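Local coordinates for hypothetical protein PH1789 (Pyrococcus horikoshii, PDB 1WR2), which is of unknown function but has an ATP-grasp domain, a fold built of alpha+beta subdomains, at residues I55-I68 and Y101-M115. Residues are numbered along the deposited sequence; the frame is centred on the assembly and turned at random.
Sequences IGYPVVLKLMSPQI and YRPDAEILGVLVAPM
Strands 59-64 and 109-114 are the antiparallel central pair of the four-stranded sheet in the smaller lobe of this ATP-grasp fold, flanked by strands 77-81 and 40-42. Val60 and Ala113 bond both ways, as do Lys62 and Leu111, whereas Met64 N donates to Gly109 O and Met64 O accepts from Leu108 N. On the face covered by helix 84-101, Leu61 CD2 packs against Val110 CG1 and Val112 CG2, both at 3.9 Å; the Leu61 and Val112 side chains lie side by side. Farther along, the side chains of Leu63 and Ile107 cross at about a right angle, CD2 of Leu63 meeting CD1 of Ile107. The other face carries Val60, Lys62 and Met64; the extended Lys62 chain carries NZ to a salt bridge with Glu22 OE2. Beyond the strand end, a type I turn from Ser65 to Ile68 meets the loop after helix 84-101. With OG anti to the backbone N (chi1 174°), Ser65 reaches Glu106 O at 2.7 Å from above the carbonyl plane. Gln67 bends at chi2 (63°), bringing OE1 2.7 Å from Glu106 N, while its CG lies over a guanidinium face of Arg102, 3.6 Å from NH2. Arg102 grips Asp104 side-on in a salt bridge, NE to OD1 and NH2 to OD2, each at 3.0 Å.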
loop_
_atom_site.group_PDB
_atom_site.type_symbol
_atom_site.label_atom_id
_atom_site.label_comp_id
_atom_site.label_asym_id
_atom_site.label_seq_id
_atom_site.Cartn_x
_atom_site.Cartn_y
_atom_site.Cartn_z
ATOM N N ILE A 55 0.355 9.297 -17.649
ATOM C CA ILE A 55 -0.219 9.782 -16.401
ATOM C C ILE A 55 0.176 11.217 -16.065
ATOM O O ILE A 55 -0.431 11.837 -15.191
ATOM C CB ILE A 55 0.147 8.861 -15.213
ATOM C CG1 ILE A 55 1.643 8.926 -14.925
ATOM C CG2 ILE A 55 -0.265 7.427 -15.528
ATOM C CD1 ILE A 55 2.043 8.117 -13.710
ATOM N N GLY A 56 1.186 11.736 -16.763
ATOM C CA GLY A 56 1.631 13.105 -16.546
ATOM C C GLY A 56 2.668 13.327 -15.457
ATOM O O GLY A 56 2.560 12.774 -14.362
ATOM N N TYR A 57 3.677 14.146 -15.755
ATOM C CA TYR A 57 4.731 14.457 -14.788
ATOM C C TYR A 57 4.219 15.474 -13.766
ATOM O O TYR A 57 3.289 16.230 -14.049
ATOM C CB TYR A 57 5.964 15.035 -15.493
ATOM C CG TYR A 57 6.759 14.044 -16.316
ATOM C CD1 TYR A 57 6.400 13.740 -17.629
ATOM C CD2 TYR A 57 7.883 13.409 -15.773
ATOM C CE1 TYR A 57 7.150 12.826 -18.390
ATOM C CE2 TYR A 57 8.631 12.500 -16.513
ATOM C CZ TYR A 57 8.266 12.211 -17.819
ATOM O OH TYR A 57 9.026 11.323 -18.548
ATOM N N PRO A 58 4.818 15.512 -12.566
ATOM C CA PRO A 58 5.932 14.682 -12.091
ATOM C C PRO A 58 5.479 13.283 -11.680
ATOM O O PRO A 58 4.341 13.090 -11.253
ATOM C CB PRO A 58 6.466 15.481 -10.910
ATOM C CG PRO A 58 5.211 16.054 -10.324
ATOM C CD PRO A 58 4.468 16.533 -11.560
ATOM N N VAL A 59 6.377 12.310 -11.796
ATOM C CA VAL A 59 6.043 10.936 -11.438
ATOM C C VAL A 59 7.024 10.344 -10.439
ATOM O O VAL A 59 8.051 10.949 -10.117
ATOM C CB VAL A 59 6.016 10.025 -12.682
ATOM C CG1 VAL A 59 5.055 10.596 -13.723
ATOM C CG2 VAL A 59 7.419 9.894 -13.265
ATOM N N VAL A 60 6.684 9.152 -9.962
ATOM C CA VAL A 60 7.480 8.398 -9.002
ATOM C C VAL A 60 7.911 7.097 -9.666
ATOM O O VAL A 60 7.130 6.499 -10.405
ATOM C CB VAL A 60 6.633 8.006 -7.764
ATOM C CG1 VAL A 60 7.384 6.994 -6.910
ATOM C CG2 VAL A 60 6.297 9.231 -6.953
ATOM N N LEU A 61 9.148 6.668 -9.426
ATOM C CA LEU A 61 9.609 5.392 -9.963
ATOM C C LEU A 61 9.883 4.498 -8.763
ATOM O O LEU A 61 10.493 4.932 -7.783
ATOM C CB LEU A 61 10.883 5.546 -10.807
ATOM C CG LEU A 61 10.758 6.210 -12.181
ATOM C CD1 LEU A 61 12.092 6.077 -12.909
ATOM C CD2 LEU A 61 9.645 5.544 -13.005
ATOM N N LYS A 62 9.405 3.261 -8.826
ATOM C CA LYS A 62 9.595 2.306 -7.739
ATOM C C LYS A 62 9.964 0.953 -8.320
ATOM O O LYS A 62 9.146 0.317 -8.984
ATOM C CB LYS A 62 8.310 2.147 -6.928
ATOM C CG LYS A 62 7.745 3.424 -6.330
ATOM C CD LYS A 62 6.512 3.074 -5.514
ATOM C CE LYS A 62 5.876 4.277 -4.865
ATOM N NZ LYS A 62 4.747 3.869 -3.968
ATOM N N LEU A 63 11.186 0.499 -8.059
ATOM C CA LEU A 63 11.623 -0.784 -8.586
ATOM C C LEU A 63 10.880 -1.927 -7.919
ATOM O O LEU A 63 10.768 -1.984 -6.686
ATOM C CB LEU A 63 13.131 -0.964 -8.393
ATOM C CG LEU A 63 13.720 -2.229 -9.011
ATOM C CD1 LEU A 63 15.134 -1.954 -9.483
ATOM C CD2 LEU A 63 13.678 -3.361 -8.000
ATOM N N MET A 64 10.376 -2.841 -8.741
ATOM C CA MET A 64 9.637 -3.997 -8.243
ATOM C C MET A 64 10.526 -5.232 -8.252
ATOM O O MET A 64 11.060 -5.615 -9.288
ATOM C CB MET A 64 8.402 -4.243 -9.114
ATOM C CG MET A 64 7.357 -3.128 -9.049
ATOM S SD MET A 64 6.538 -3.025 -7.431
ATOM C CE MET A 64 7.403 -1.670 -6.654
ATOM N N SER A 65 10.686 -5.845 -7.084
ATOM C CA SER A 65 11.502 -7.042 -6.936
ATOM C C SER A 65 11.095 -7.790 -5.676
ATOM O O SER A 65 11.025 -7.203 -4.595
ATOM C CB SER A 65 12.987 -6.687 -6.831
ATOM O OG SER A 65 13.751 -7.852 -6.560
ATOM N N PRO A 66 10.828 -9.096 -5.797
ATOM C CA PRO A 66 10.433 -9.909 -4.644
ATOM C C PRO A 66 11.533 -9.922 -3.586
ATOM O O PRO A 66 11.273 -10.202 -2.419
ATOM C CB PRO A 66 10.217 -11.292 -5.250
ATOM C CG PRO A 66 9.894 -11.003 -6.698
ATOM C CD PRO A 66 10.862 -9.906 -7.026
ATOM N N GLN A 67 12.763 -9.619 -3.999
ATOM C CA GLN A 67 13.899 -9.612 -3.075
ATOM C C GLN A 67 14.106 -8.261 -2.408
ATOM O O GLN A 67 14.872 -8.147 -1.450
ATOM C CB GLN A 67 15.197 -9.992 -3.793
ATOM C CG GLN A 67 15.281 -11.431 -4.242
ATOM C CD GLN A 67 14.219 -11.782 -5.261
ATOM O OE1 GLN A 67 14.063 -11.099 -6.272
ATOM N NE2 GLN A 67 13.482 -12.860 -5.000
ATOM N N ILE A 68 13.433 -7.237 -2.921
ATOM C CA ILE A 68 13.567 -5.897 -2.371
ATOM C C ILE A 68 12.198 -5.367 -1.971
ATOM O O ILE A 68 11.617 -4.536 -2.668
ATOM C CB ILE A 68 14.196 -4.943 -3.403
ATOM C CG1 ILE A 68 15.456 -5.578 -3.999
ATOM C CG2 ILE A 68 14.539 -3.620 -2.743
ATOM C CD1 ILE A 68 16.098 -4.755 -5.082
ATOM N N TYR A 101 22.142 -3.592 -3.293
ATOM C CA TYR A 101 21.316 -4.135 -2.220
ATOM C C TYR A 101 21.166 -5.661 -2.267
ATOM O O TYR A 101 21.371 -6.348 -1.260
ATOM C CB TYR A 101 19.943 -3.471 -2.272
ATOM C CG TYR A 101 19.097 -3.704 -1.052
ATOM C CD1 TYR A 101 19.269 -2.933 0.095
ATOM C CD2 TYR A 101 18.114 -4.687 -1.047
ATOM C CE1 TYR A 101 18.472 -3.137 1.220
ATOM C CE2 TYR A 101 17.318 -4.903 0.072
ATOM C CZ TYR A 101 17.499 -4.126 1.198
ATOM O OH TYR A 101 16.702 -4.341 2.301
ATOM N N ARG A 102 20.786 -6.183 -3.429
ATOM C CA ARG A 102 20.620 -7.623 -3.645
ATOM C C ARG A 102 20.981 -7.896 -5.106
ATOM O O ARG A 102 20.116 -7.869 -5.978
ATOM C CB ARG A 102 19.168 -8.069 -3.395
ATOM C CG ARG A 102 18.767 -8.292 -1.933
ATOM C CD ARG A 102 19.542 -9.446 -1.278
ATOM N NE ARG A 102 19.272 -10.755 -1.877
ATOM C CZ ARG A 102 18.178 -11.479 -1.659
ATOM N NH1 ARG A 102 17.231 -11.031 -0.850
ATOM N NH2 ARG A 102 18.033 -12.657 -2.248
ATOM N N PRO A 103 22.268 -8.145 -5.395
ATOM C CA PRO A 103 22.666 -8.408 -6.781
ATOM C C PRO A 103 21.984 -9.596 -7.460
ATOM O O PRO A 103 21.992 -9.699 -8.686
ATOM C CB PRO A 103 24.191 -8.566 -6.685
ATOM C CG PRO A 103 24.442 -8.905 -5.241
ATOM C CD PRO A 103 23.448 -8.051 -4.516
ATOM N N ASP A 104 21.373 -10.475 -6.673
ATOM C CA ASP A 104 20.701 -11.649 -7.225
ATOM C C ASP A 104 19.183 -11.454 -7.332
ATOM O O ASP A 104 18.437 -12.400 -7.606
ATOM C CB ASP A 104 20.999 -12.863 -6.344
ATOM C CG ASP A 104 20.453 -12.705 -4.935
ATOM O OD1 ASP A 104 20.734 -11.662 -4.300
ATOM O OD2 ASP A 104 19.741 -13.622 -4.470
ATOM N N ALA A 105 18.734 -10.223 -7.127
ATOM C CA ALA A 105 17.309 -9.903 -7.174
ATOM C C ALA A 105 16.647 -10.084 -8.533
ATOM O O ALA A 105 17.221 -9.753 -9.568
ATOM C CB ALA A 105 17.091 -8.465 -6.699
ATOM N N GLU A 106 15.432 -10.618 -8.525
ATOM C CA GLU A 106 14.670 -10.767 -9.757
ATOM C C GLU A 106 13.996 -9.404 -9.945
ATOM O O GLU A 106 13.322 -8.920 -9.038
ATOM C CB GLU A 106 13.609 -11.867 -9.610
ATOM C CG GLU A 106 12.520 -11.827 -10.686
ATOM C CD GLU A 106 11.534 -12.977 -10.596
ATOM O OE1 GLU A 106 11.143 -13.356 -9.473
ATOM O OE2 GLU A 106 11.130 -13.493 -11.659
ATOM N N ILE A 107 14.201 -8.762 -11.094
ATOM C CA ILE A 107 13.578 -7.462 -11.325
ATOM C C ILE A 107 12.315 -7.682 -12.147
ATOM O O ILE A 107 12.385 -8.075 -13.306
ATOM C CB ILE A 107 14.520 -6.498 -12.081
ATOM C CG1 ILE A 107 15.868 -6.400 -11.363
ATOM C CG2 ILE A 107 13.889 -5.114 -12.158
ATOM C CD1 ILE A 107 15.794 -5.822 -9.959
ATOM N N LEU A 108 11.160 -7.451 -11.537
ATOM C CA LEU A 108 9.891 -7.642 -12.227
ATOM C C LEU A 108 9.505 -6.442 -13.077
ATOM O O LEU A 108 8.625 -6.539 -13.935
ATOM C CB LEU A 108 8.774 -7.922 -11.218
ATOM C CG LEU A 108 8.900 -9.211 -10.405
ATOM C CD1 LEU A 108 7.718 -9.330 -9.448
ATOM C CD2 LEU A 108 8.944 -10.401 -11.348
ATOM N N GLY A 109 10.158 -5.312 -12.833
ATOM C CA GLY A 109 9.854 -4.109 -13.586
ATOM C C GLY A 109 9.878 -2.890 -12.689
ATOM O O GLY A 109 10.300 -2.981 -11.542
ATOM N N VAL A 110 9.435 -1.749 -13.208
ATOM C CA VAL A 110 9.417 -0.517 -12.432
ATOM C C VAL A 110 8.036 0.107 -12.437
ATOM O O VAL A 110 7.440 0.320 -13.493
ATOM C CB VAL A 110 10.410 0.519 -12.986
ATOM C CG1 VAL A 110 10.317 1.802 -12.179
ATOM C CG2 VAL A 110 11.811 -0.040 -12.934
ATOM N N LEU A 111 7.526 0.397 -11.250
ATOM C CA LEU A 111 6.211 0.992 -11.134
ATOM C C LEU A 111 6.316 2.496 -11.374
ATOM O O LEU A 111 7.130 3.188 -10.742
ATOM C CB LEU A 111 5.636 0.702 -9.740
ATOM C CG LEU A 111 4.115 0.738 -9.576
ATOM C CD1 LEU A 111 3.467 -0.101 -10.667
ATOM C CD2 LEU A 111 3.729 0.206 -8.200
ATOM N N VAL A 112 5.523 2.987 -12.321
ATOM C CA VAL A 112 5.490 4.412 -12.638
ATOM C C VAL A 112 4.169 4.893 -12.058
ATOM O O VAL A 112 3.106 4.475 -12.512
ATOM C CB VAL A 112 5.478 4.676 -14.161
ATOM C CG1 VAL A 112 5.530 6.168 -14.423
ATOM C CG2 VAL A 112 6.635 3.975 -14.828
ATOM N N ALA A 113 4.236 5.763 -11.058
ATOM C CA ALA A 113 3.033 6.254 -10.413
ATOM C C ALA A 113 2.999 7.771 -10.350
ATOM O O ALA A 113 3.982 8.442 -10.650
ATOM C CB ALA A 113 2.935 5.680 -9.009
ATOM N N PRO A 114 1.857 8.331 -9.940
ATOM C CA PRO A 114 1.748 9.784 -9.853
ATOM C C PRO A 114 2.206 10.328 -8.503
ATOM O O PRO A 114 2.319 9.587 -7.517
ATOM C CB PRO A 114 0.260 10.020 -10.094
ATOM C CG PRO A 114 -0.358 8.839 -9.362
ATOM C CD PRO A 114 0.537 7.686 -9.792
ATOM N N MET A 115 2.504 11.623 -8.481
ATOM C CA MET A 115 2.887 12.296 -7.251
ATOM C C MET A 115 1.558 12.707 -6.634
ATOM O O MET A 115 0.955 13.711 -7.028
ATOM C CB MET A 115 3.739 13.529 -7.555
ATOM C CG MET A 115 5.220 13.232 -7.756
ATOM S SD MET A 115 6.009 12.651 -6.231
ATOM C CE MET A 115 6.173 14.207 -5.345
HETATM O O HOH W 1 1.790 13.241 -10.877
HETATM O O HOH W 2 12.296 -14.392 -7.360
#